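PDB 2OAF: thioesterase superfamily from Jannaschia sp., which probably hydrolyses thioesters, perhaps of acyl-CoA type, as a hotdog-fold member of the thioesterase superfamily whose own substrate is not established. Local coordinates for residues B[48-56]-B[141-149]; B[68-79]-B[119-130]. All coordinates share one frame; numbering follows the deposited sequence. Where two conformers were deposited one is given.

From the N terminus, residues 48-56, at the end of helix 39-54, meet their partner in contact 1 only near the C terminus. Helix 59-65 follows, and residues 68-79 open contact 2. Strands 90-99 and 103-112 come next before 119-130 returns antiparallel and closes an inner loop of 39 residues. Only afterwards does 141-149 come back to helix 39-54, closing an outer loop of 84 residues in which contact 2 is nested. Their centres lie about 14 Å apart, and they touch: Leu141 CD1 is 3.7 Å from Val69 CG1. Contact 1 joins the end of helix 39-54 to helix 139-145 and the 3-10 turn after it; contact 2 joins two strands of the sheet.

Contact 1: B[48-56]-B[141-149]; sequences DAWWSEYHG and LRALIEPHI
His148 lies over one face of the Tyr54 ring, its CE1 3.3 Å from Tyr54 CE1, with planes inclined at 43°, so the pair is neither stack nor T. Trp50 completes the aromatic cluster: the edge of its six-membered ring points at the face of His148 in an offset edge-to-face pair, centroids 5.9 Å apart and planes nearly perpendicular. Trp50 reaches Ile145 because chi1 of -173° turns its CG away from the backbone N; CH2 lies 4.0 Å from Ile145 CG1, and Trp51 CH2 4.1 Å from Ile145 CD1. Leu141 CD2 meets His55 CD2 at 3.5 Å, while Leu144 CD1 sits at the edge of that imidazole and 3.6 Å from Tyr54 O. Glu53 CG covers the centre of the Tyr54 face opposite His148. Replacing Tyr54 by an alanine would probably leave the His148 imidazole without the ring it lies against and freer to turn. The axes of the helical segments 48-54 and 141-145 approach to 11.5 Å and run at 99°, bridged by these large side chains. Phe106 of strand 103-112 meets the rings of Trp50 and Trp51, Leu63 of helix 59-65 touches Trp51, His55 and Leu141, and Pro96 of strand 90-99 packs on Trp50 and His148.

Contact 2: B[68-79]-B[119-130]; sequences NVGTPFVRLEMD and VGAFTCVFTIAD. With PO4 (phosphate ion), chain D.
Phe73 and Cys124 face each other across a long antiparallel pairing of segments 68-79 and 119-130, within the curved sheet that wraps the central helix of the hotdog fold. The axes of strands 73-79 and 119-128 run at 167° and approach to 4.5 Å. A classic beta bulge interrupts the register: Val74 N and Arg75 N both donate to Thr123 O, at 2.8 Å and 3.3 Å respectively. Toward helix 39-54 the packing is close. Phe122 receives Leu76 CB at 3.6 Å from its CD2, and selenomethionine Met78 brings SE to the edge of the ring in a Met-aromatic contact; Ala43, Leu44 and Ile47 of that helix cover Phe122. Gly120 suits this place, since a CB there would collide with Phe122 CE1.

The side bearing Arg75, Glu77, Asp79, Val119, Ala121 and Thr123 is looser and more polar. Here Glu77 CG comes no nearer to Ala121 CB than 4.1 Å. Arg75 pairs with Asp79 and Glu77 of a neighbouring subunit, and Glu77 and Asp79 in turn with Arg75 of that subunit, whose strand extends the sheet antiparallel across the interface. Within 68-79, Arg75 NH2 forms a salt bridge with Glu77 OE2 at 3.6 Å. At the far end, Asn68 receives Ala129 N on its backbone O and Asp130 N on OD1, the latter at 2.8 Å, while ND2 adds only a weak bond to Asp130 OD1.

At the middle, Phe73 N donates to O3 of a phosphate ion, probably from the crystallisation liquor, which Thr36 of the same neighbouring subunit also binds. Chi1 of -62° sets the thiol of Cys124 anti to its carbonyl carbon, and SG stands over the face of the Phe73 ring, 3.5 Å from the centroid and 18° off the normal, with CE2 its nearest ring atom.

Contact 1: B[48-56]-B[141-149]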
loop_
_atom_site.group_PDB
_atom_site.type_symbol
_atom_site.label_atom_id
_atom_site.label_comp_id
_atom_site.label_asym_id
_atom_site.label_seq_id
_atom_site.Cartn_x
_atom_site.Cartn_y
_atom_site.Cartn_z
ATOM N N ASP B 48 -2.340 13.989 8.833
ATOM C CA ASP B 48 -3.206 13.317 9.802
ATOM C C ASP B 48 -2.690 13.529 11.236
ATOM O O ASP B 48 -3.485 13.787 12.147
ATOM C CB ASP B 48 -3.310 11.821 9.482
ATOM C CG ASP B 48 -4.126 11.070 10.504
ATOM O OD1 ASP B 48 -5.361 11.046 10.392
ATOM O OD2 ASP B 48 -3.529 10.530 11.438
ATOM N N ALA B 49 -1.367 13.435 11.431
ATOM C CA ALA B 49 -0.752 13.665 12.745
ATOM C C ALA B 49 -0.870 15.128 13.197
ATOM O O ALA B 49 -0.931 15.419 14.391
ATOM C CB ALA B 49 0.755 13.190 12.770
ATOM N N TRP B 50 -0.870 16.048 12.237
ATOM C CA TRP B 50 -1.058 17.481 12.549
ATOM C C TRP B 50 -2.444 17.667 13.154
ATOM O O TRP B 50 -2.611 18.298 14.172
ATOM C CB TRP B 50 -0.865 18.363 11.303
ATOM C CG TRP B 50 -0.887 19.823 11.569
ATOM C CD1 TRP B 50 0.201 20.651 11.735
ATOM C CD2 TRP B 50 -2.054 20.662 11.697
ATOM N NE1 TRP B 50 -0.231 21.957 11.964
ATOM C CE2 TRP B 50 -1.602 21.980 11.960
ATOM C CE3 TRP B 50 -3.420 20.431 11.617
ATOM C CZ2 TRP B 50 -2.464 23.019 12.150
ATOM C CZ3 TRP B 50 -4.302 21.509 11.800
ATOM C CH2 TRP B 50 -3.823 22.759 12.064
ATOM N N TRP B 51 -3.442 17.079 12.522
ATOM C CA TRP B 51 -4.800 17.143 13.055
ATOM C C TRP B 51 -4.898 16.531 14.440
ATOM O O TRP B 51 -5.586 17.052 15.286
ATOM C CB TRP B 51 -5.792 16.457 12.104
ATOM C CG TRP B 51 -6.062 17.228 10.889
ATOM C CD1 TRP B 51 -5.616 16.963 9.648
ATOM C CD2 TRP B 51 -6.864 18.404 10.790
ATOM N NE1 TRP B 51 -6.090 17.883 8.761
ATOM C CE2 TRP B 51 -6.854 18.795 9.435
ATOM C CE3 TRP B 51 -7.581 19.164 11.712
ATOM C CZ2 TRP B 51 -7.544 19.916 8.965
ATOM C CZ3 TRP B 51 -8.275 20.301 11.240
ATOM C CH2 TRP B 51 -8.242 20.656 9.871
ATOM N N SER B 52 -4.246 15.401 14.663
ATOM C CA SER B 52 -4.234 14.804 16.002
ATOM C C SER B 52 -3.646 15.759 17.032
ATOM O O SER B 52 -4.141 15.869 18.124
ATOM C CB SER B 52 -3.427 13.511 16.019
ATOM O OG SER B 52 -4.141 12.503 15.360
ATOM N N GLU B 53 -2.570 16.434 16.662
ATOM C CA GLU B 53 -1.875 17.309 17.573
ATOM C C GLU B 53 -2.715 18.539 17.941
ATOM O O GLU B 53 -2.771 18.926 19.103
ATOM C CB GLU B 53 -0.549 17.749 16.925
ATOM C CG GLU B 53 0.310 18.649 17.775
ATOM C CD GLU B 53 0.832 17.977 19.030
ATOM O OE1 GLU B 53 0.933 16.721 19.056
ATOM O OE2 GLU B 53 1.143 18.731 19.987
ATOM N N TYR B 54 -3.340 19.168 16.948
ATOM C CA TYR B 54 -4.007 20.466 17.167
ATOM C C TYR B 54 -5.522 20.415 17.258
ATOM O O TYR B 54 -6.121 21.330 17.811
ATOM C CB TYR B 54 -3.540 21.474 16.111
ATOM C CG TYR B 54 -2.036 21.710 16.229
ATOM C CD1 TYR B 54 -1.519 22.352 17.335
ATOM C CD2 TYR B 54 -1.141 21.223 15.279
ATOM C CE1 TYR B 54 -0.172 22.563 17.474
ATOM C CE2 TYR B 54 0.231 21.414 15.416
ATOM C CZ TYR B 54 0.708 22.090 16.518
ATOM O OH TYR B 54 2.060 22.321 16.701
ATOM N N HIS B 55 -6.146 19.363 16.736
ATOM C CA HIS B 55 -7.589 19.201 16.855
ATOM C C HIS B 55 -7.959 18.126 17.872
ATOM O O HIS B 55 -8.809 18.357 18.710
ATOM C CB HIS B 55 -8.232 18.904 15.514
ATOM C CG HIS B 55 -9.687 18.566 15.613
ATOM N ND1 HIS B 55 -10.150 17.270 15.555
ATOM C CD2 HIS B 55 -10.780 19.344 15.801
ATOM C CE1 HIS B 55 -11.467 17.264 15.681
ATOM N NE2 HIS B 55 -11.874 18.508 15.828
ATOM N N GLY B 56 -7.331 16.957 17.804
ATOM C CA GLY B 56 -7.521 15.943 18.830
ATOM C C GLY B 56 -7.111 14.566 18.361
ATOM O O GLY B 56 -7.062 14.317 17.169
ATOM N N LEU B 141 -12.730 25.254 13.483
ATOM C CA LEU B 141 -11.481 24.770 12.915
ATOM C C LEU B 141 -10.575 25.941 12.507
ATOM O O LEU B 141 -9.375 25.918 12.753
ATOM C CB LEU B 141 -11.751 23.785 11.756
ATOM C CG LEU B 141 -12.447 22.498 12.238
ATOM C CD1 LEU B 141 -12.586 21.516 11.110
ATOM C CD2 LEU B 141 -11.746 21.806 13.471
ATOM N N ARG B 142 -11.151 26.984 11.924
ATOM C CA ARG B 142 -10.382 28.154 11.584
ATOM C C ARG B 142 -9.606 28.667 12.794
ATOM O O ARG B 142 -8.459 29.084 12.682
ATOM C CB ARG B 142 -11.329 29.230 11.079
ATOM C CG ARG B 142 -10.625 30.519 10.704
ATOM C CD ARG B 142 -11.584 31.459 10.064
ATOM N NE ARG B 142 -12.075 30.983 8.775
ATOM C CZ ARG B 142 -11.440 31.161 7.622
ATOM N NH1 ARG B 142 -10.254 31.765 7.565
ATOM N NH2 ARG B 142 -11.993 30.702 6.509
ATOM N N ALA B 143 -10.261 28.681 13.947
ATOM C CA ALA B 143 -9.647 29.188 15.179
ATOM C C ALA B 143 -8.443 28.348 15.602
ATOM O O ALA B 143 -7.462 28.888 16.112
ATOM C CB ALA B 143 -10.674 29.254 16.303
ATOM N N LEU B 144 -8.499 27.038 15.351
ATOM C CA LEU B 144 -7.376 26.138 15.639
ATOM C C LEU B 144 -6.249 26.254 14.629
ATOM O O LEU B 144 -5.079 26.056 14.988
ATOM C CB LEU B 144 -7.807 24.661 15.593
ATOM C CG LEU B 144 -8.839 24.196 16.605
ATOM C CD1 LEU B 144 -9.089 22.704 16.355
ATOM C CD2 LEU B 144 -8.397 24.489 18.057
ATOM N N ILE B 145 -6.604 26.502 13.363
ATOM C CA ILE B 145 -5.646 26.453 12.254
ATOM C C ILE B 145 -4.816 27.751 12.132
ATOM O O ILE B 145 -3.590 27.726 12.058
ATOM C CB ILE B 145 -6.380 26.228 10.917
ATOM C CG1 ILE B 145 -7.084 24.856 10.918
ATOM C CG2 ILE B 145 -5.378 26.366 9.760
ATOM C CD1 ILE B 145 -8.247 24.732 9.945
ATOM N N GLU B 146 -5.508 28.889 12.126
ATOM C CA GLU B 146 -4.879 30.204 11.854
ATOM C C GLU B 146 -3.625 30.568 12.649
ATOM O O GLU B 146 -2.682 31.144 12.073
ATOM C CB GLU B 146 -5.923 31.333 11.962
ATOM C CG GLU B 146 -6.843 31.307 10.757
ATOM C CD GLU B 146 -7.855 32.430 10.692
ATOM O OE1 GLU B 146 -8.279 32.963 11.749
ATOM O OE2 GLU B 146 -8.243 32.745 9.547
ATOM N N PRO B 147 -3.587 30.248 13.955
ATOM C CA PRO B 147 -2.355 30.539 14.713
ATOM C C PRO B 147 -1.097 29.834 14.194
ATOM O O PRO B 147 0.025 30.216 14.577
ATOM C CB PRO B 147 -2.674 30.034 16.134
ATOM C CG PRO B 147 -4.163 30.010 16.199
ATOM C CD PRO B 147 -4.609 29.626 14.814
ATOM N N HIS B 148 -1.270 28.822 13.349
ATOM C CA HIS B 148 -0.130 28.062 12.848
ATOM C C HIS B 148 0.277 28.420 11.422
ATOM O O HIS B 148 1.242 27.855 10.900
ATOM C CB HIS B 148 -0.402 26.572 12.994
ATOM C CG HIS B 148 -0.740 26.178 14.392
ATOM N ND1 HIS B 148 0.218 26.028 15.370
ATOM C CD2 HIS B 148 -1.934 25.944 14.989
ATOM C CE1 HIS B 148 -0.374 25.720 16.512
ATOM N NE2 HIS B 148 -1.678 25.654 16.305
ATOM N N ILE B 149 -0.444 29.353 10.799
ATOM C CA ILE B 149 -0.127 29.788 9.449
ATOM C C ILE B 149 0.961 30.849 9.532
ATOM O O ILE B 149 0.768 31.872 10.172
ATOM C CB ILE B 149 -1.380 30.336 8.672
ATOM C CG1 ILE B 149 -2.497 29.274 8.576
ATOM C CG2 ILE B 149 -0.974 30.734 7.265
ATOM C CD1 ILE B 149 -3.861 29.815 8.037
#

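Contact 2: B[68-79]-B[119-130]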
loop_
_atom_site.group_PDB
_atom_site.type_symbol
_atom_site.label_atom_id
_atom_site.label_comp_id
_atom_site.label_asym_id
_atom_site.label_seq_id
_atom_site.Cartn_x
_atom_site.Cartn_y
_atom_site.Cartn_z
ATOM N N ASN B 68 -17.823 15.125 12.387
ATOM C CA ASN B 68 -18.585 15.221 11.147
ATOM C C ASN B 68 -18.016 16.197 10.121
ATOM O O ASN B 68 -18.758 16.777 9.324
ATOM C CB ASN B 68 -20.040 15.590 11.430
ATOM C CG ASN B 68 -20.957 15.195 10.300
ATOM O OD1 ASN B 68 -20.721 14.203 9.601
ATOM N ND2 ASN B 68 -21.994 15.962 10.106
ATOM N N VAL B 69 -16.694 16.352 10.128
ATOM C CA VAL B 69 -16.022 17.217 9.180
ATOM C C VAL B 69 -15.059 16.374 8.360
ATOM O O VAL B 69 -14.175 15.722 8.912
ATOM C CB VAL B 69 -15.263 18.364 9.894
ATOM C CG1 VAL B 69 -14.415 19.151 8.880
ATOM C CG2 VAL B 69 -16.249 19.313 10.600
ATOM N N GLY B 70 -15.264 16.357 7.046
ATOM C CA GLY B 70 -14.341 15.707 6.147
ATOM C C GLY B 70 -13.448 16.737 5.507
ATOM O O GLY B 70 -13.811 17.917 5.414
ATOM N N THR B 71 -12.260 16.314 5.098
ATOM C CA THR B 71 -11.326 17.211 4.414
ATOM C C THR B 71 -10.746 16.479 3.202
ATOM O O THR B 71 -9.568 16.229 3.133
ATOM C CB THR B 71 -10.215 17.791 5.337
ATOM O OG1 THR B 71 -9.270 16.781 5.715
ATOM C CG2 THR B 71 -10.790 18.429 6.570
ATOM N N PRO B 72 -11.599 16.165 2.222
ATOM C CA PRO B 72 -11.105 15.473 1.024
ATOM C C PRO B 72 -10.070 16.301 0.238
ATOM O O PRO B 72 -10.150 17.521 0.203
ATOM C CB PRO B 72 -12.387 15.224 0.205
ATOM C CG PRO B 72 -13.364 16.235 0.703
ATOM C CD PRO B 72 -13.049 16.449 2.148
ATOM N N PHE B 73 -9.121 15.622 -0.395
ATOM C CA PHE B 73 -8.100 16.304 -1.186
ATOM C C PHE B 73 -8.583 16.707 -2.552
ATOM O O PHE B 73 -9.319 15.974 -3.218
ATOM C CB PHE B 73 -6.857 15.434 -1.331
ATOM C CG PHE B 73 -6.091 15.326 -0.065
ATOM C CD1 PHE B 73 -6.454 14.401 0.899
ATOM C CD2 PHE B 73 -5.045 16.196 0.198
ATOM C CE1 PHE B 73 -5.781 14.316 2.099
ATOM C CE2 PHE B 73 -4.358 16.107 1.403
ATOM C CZ PHE B 73 -4.733 15.152 2.353
ATOM N N VAL B 74 -8.163 17.890 -2.977
ATOM C CA VAL B 74 -8.467 18.369 -4.331
ATOM C C VAL B 74 -7.192 18.600 -5.156
ATOM O O VAL B 74 -7.256 18.645 -6.377
ATOM C CB VAL B 74 -9.368 19.617 -4.328
ATOM C CG1 VAL B 74 -10.772 19.261 -3.822
ATOM C CG2 VAL B 74 -8.759 20.742 -3.512
ATOM N N ARG B 75 -6.045 18.714 -4.494
ATOM C CA ARG B 75 -4.767 18.824 -5.185
ATOM C C ARG B 75 -3.607 18.384 -4.313
ATOM O O ARG B 75 -3.619 18.542 -3.080
ATOM C CB ARG B 75 -4.531 20.260 -5.655
ATOM C CG ARG B 75 -3.172 20.494 -6.363
ATOM C CD ARG B 75 -3.124 21.896 -6.996
ATOM N NE ARG B 75 -1.758 22.234 -7.418
ATOM C CZ ARG B 75 -1.206 21.854 -8.570
ATOM N NH1 ARG B 75 -1.900 21.155 -9.454
ATOM N NH2 ARG B 75 0.055 22.195 -8.849
ATOM N N LEU B 76 -2.607 17.803 -4.959
ATOM C CA LEU B 76 -1.308 17.597 -4.305
ATOM C C LEU B 76 -0.156 17.810 -5.304
ATOM O O LEU B 76 -0.291 17.548 -6.517
ATOM C CB LEU B 76 -1.250 16.239 -3.656
ATOM C CG LEU B 76 -1.150 14.940 -4.434
ATOM C CD1 LEU B 76 0.231 14.697 -4.895
ATOM C CD2 LEU B 76 -1.555 13.788 -3.498
ATOM N N GLU B 77 0.950 18.325 -4.799
ATOM C CA GLU B 77 2.155 18.442 -5.619
ATOM C C GLU B 77 3.347 18.191 -4.742
ATOM O O GLU B 77 3.352 18.585 -3.542
ATOM C CB GLU B 77 2.275 19.795 -6.324
ATOM C CG GLU B 77 2.344 20.983 -5.417
ATOM C CD GLU B 77 2.719 22.287 -6.146
ATOM O OE1 GLU B 77 3.774 22.338 -6.838
ATOM O OE2 GLU B 77 1.953 23.266 -5.993
HETATM N N MSE B 78 4.322 17.480 -5.315
HETATM C CA MSE B 78 5.544 17.090 -4.583
HETATM C C MSE B 78 6.728 17.218 -5.496
HETATM O O MSE B 78 6.642 16.840 -6.661
HETATM C CB MSE B 78 5.437 15.658 -4.076
HETATM C CG MSE B 78 4.205 15.412 -3.209
HETATM SE SE MSE B 78 4.145 13.676 -2.405
HETATM C CE MSE B 78 5.638 13.822 -1.199
ATOM N N ASP B 79 7.826 17.768 -4.959
ATOM C CA ASP B 79 9.121 17.747 -5.598
ATOM C C ASP B 79 10.004 16.823 -4.814
ATOM O O ASP B 79 10.043 16.927 -3.588
ATOM C CB ASP B 79 9.740 19.132 -5.646
ATOM C CG ASP B 79 9.000 20.098 -6.541
ATOM O OD1 ASP B 79 8.321 19.676 -7.490
ATOM O OD2 ASP B 79 9.126 21.314 -6.306
ATOM N N VAL B 119 9.501 18.034 -0.908
ATOM C CA VAL B 119 8.736 19.193 -0.494
ATOM C C VAL B 119 7.375 19.017 -1.158
ATOM O O VAL B 119 7.295 18.765 -2.356
ATOM C CB VAL B 119 9.458 20.516 -0.872
ATOM C CG1 VAL B 119 10.998 20.412 -0.597
ATOM C CG2 VAL B 119 9.216 20.884 -2.304
ATOM N N GLY B 120 6.320 19.079 -0.370
ATOM C CA GLY B 120 4.974 18.926 -0.908
ATOM C C GLY B 120 3.979 19.984 -0.433
ATOM O O GLY B 120 4.123 20.549 0.653
ATOM N N ALA B 121 2.941 20.210 -1.244
ATOM C CA ALA B 121 1.809 21.054 -0.880
ATOM C C ALA B 121 0.515 20.292 -1.214
ATOM O O ALA B 121 0.378 19.711 -2.286
ATOM C CB ALA B 121 1.869 22.387 -1.638
ATOM N N PHE B 122 -0.409 20.284 -0.264
ATOM C CA PHE B 122 -1.578 19.411 -0.292
ATOM C C PHE B 122 -2.808 20.209 0.094
ATOM O O PHE B 122 -2.856 20.772 1.179
ATOM C CB PHE B 122 -1.371 18.293 0.729
ATOM C CG PHE B 122 -0.096 17.512 0.517
ATOM C CD1 PHE B 122 1.109 17.947 1.064
ATOM C CD2 PHE B 122 -0.106 16.346 -0.216
ATOM C CE1 PHE B 122 2.277 17.218 0.877
ATOM C CE2 PHE B 122 1.054 15.617 -0.411
ATOM C CZ PHE B 122 2.257 16.074 0.132
ATOM N N THR B 123 -3.788 20.263 -0.798
ATOM C CA THR B 123 -4.943 21.131 -0.649
ATOM C C THR B 123 -6.202 20.287 -0.500
ATOM O O THR B 123 -6.442 19.354 -1.286
ATOM C CB THR B 123 -5.097 22.040 -1.876
ATOM O OG1 THR B 123 -3.870 22.750 -2.081
ATOM C CG2 THR B 123 -6.240 23.052 -1.660
ATOM N N CYS B 124 -6.958 20.593 0.547
ATOM C CA CYS B 124 -8.200 19.929 0.921
ATOM C C CYS B 124 -9.347 20.938 0.928
ATOM O O CYS B 124 -9.125 22.097 1.217
ATOM C CB CYS B 124 -8.055 19.416 2.344
ATOM S SG CYS B 124 -6.727 18.200 2.496
ATOM N N VAL B 125 -10.562 20.478 0.637
ATOM C CA VAL B 125 -11.776 21.249 0.898
ATOM C C VAL B 125 -12.428 20.637 2.145
ATOM O O VAL B 125 -11.908 19.673 2.701
ATOM C CB VAL B 125 -12.735 21.254 -0.312
ATOM C CG1 VAL B 125 -12.126 22.055 -1.473
ATOM C CG2 VAL B 125 -13.126 19.824 -0.730
ATOM N N PHE B 126 -13.535 21.211 2.598
ATOM C CA PHE B 126 -14.229 20.758 3.807
ATOM C C PHE B 126 -15.592 20.248 3.421
ATOM O O PHE B 126 -16.250 20.837 2.549
ATOM C CB PHE B 126 -14.382 21.905 4.812
ATOM C CG PHE B 126 -13.092 22.335 5.440
ATOM C CD1 PHE B 126 -12.282 23.276 4.822
ATOM C CD2 PHE B 126 -12.661 21.781 6.658
ATOM C CE1 PHE B 126 -11.062 23.678 5.408
ATOM C CE2 PHE B 126 -11.442 22.181 7.238
ATOM C CZ PHE B 126 -10.646 23.124 6.605
ATOM N N THR B 127 -16.004 19.151 4.053
ATOM C CA THR B 127 -17.353 18.626 3.886
ATOM C C THR B 127 -18.056 18.464 5.238
ATOM O O THR B 127 -17.411 18.437 6.306
ATOM C CB THR B 127 -17.347 17.248 3.190
ATOM O OG1 THR B 127 -16.568 16.344 3.970
ATOM C CG2 THR B 127 -16.773 17.316 1.756
ATOM N N ILE B 128 -19.384 18.402 5.157
ATOM C CA ILE B 128 -20.239 17.816 6.179
ATOM C C ILE B 128 -20.133 16.323 5.931
ATOM O O ILE B 128 -20.699 15.816 4.975
ATOM C CB ILE B 128 -21.695 18.269 6.018
ATOM C CG1 ILE B 128 -21.793 19.800 6.154
ATOM C CG2 ILE B 128 -22.563 17.603 7.071
ATOM C CD1 ILE B 128 -22.968 20.426 5.446
ATOM N N ALA B 129 -19.385 15.629 6.775
ATOM C CA ALA B 129 -18.918 14.292 6.437
ATOM C C ALA B 129 -20.060 13.354 6.097
ATOM O O ALA B 129 -20.025 12.695 5.056
ATOM C CB ALA B 129 -18.074 13.708 7.554
ATOM N N ASP B 130 -21.074 13.300 6.958
ATOM C CA ASP B 130 -22.150 12.310 6.796
ATOM C C ASP B 130 -23.042 12.558 5.573
ATOM O O ASP B 130 -23.757 11.658 5.141
ATOM C CB ASP B 130 -22.991 12.149 8.085
ATOM C CG ASP B 130 -23.731 13.426 8.506
ATOM O OD1 ASP B 130 -23.743 14.443 7.772
ATOM O OD2 ASP B 130 -24.319 13.392 9.611
HETATM P P PO4 D . -9.909 11.065 -0.014
HETATM O O1 PO4 D . -10.146 10.397 -1.339
HETATM O O2 PO4 D . -8.559 10.604 0.507
HETATM O O3 PO4 D . -9.900 12.573 -0.252
HETATM O O4 PO4 D . -11.012 10.713 0.983
#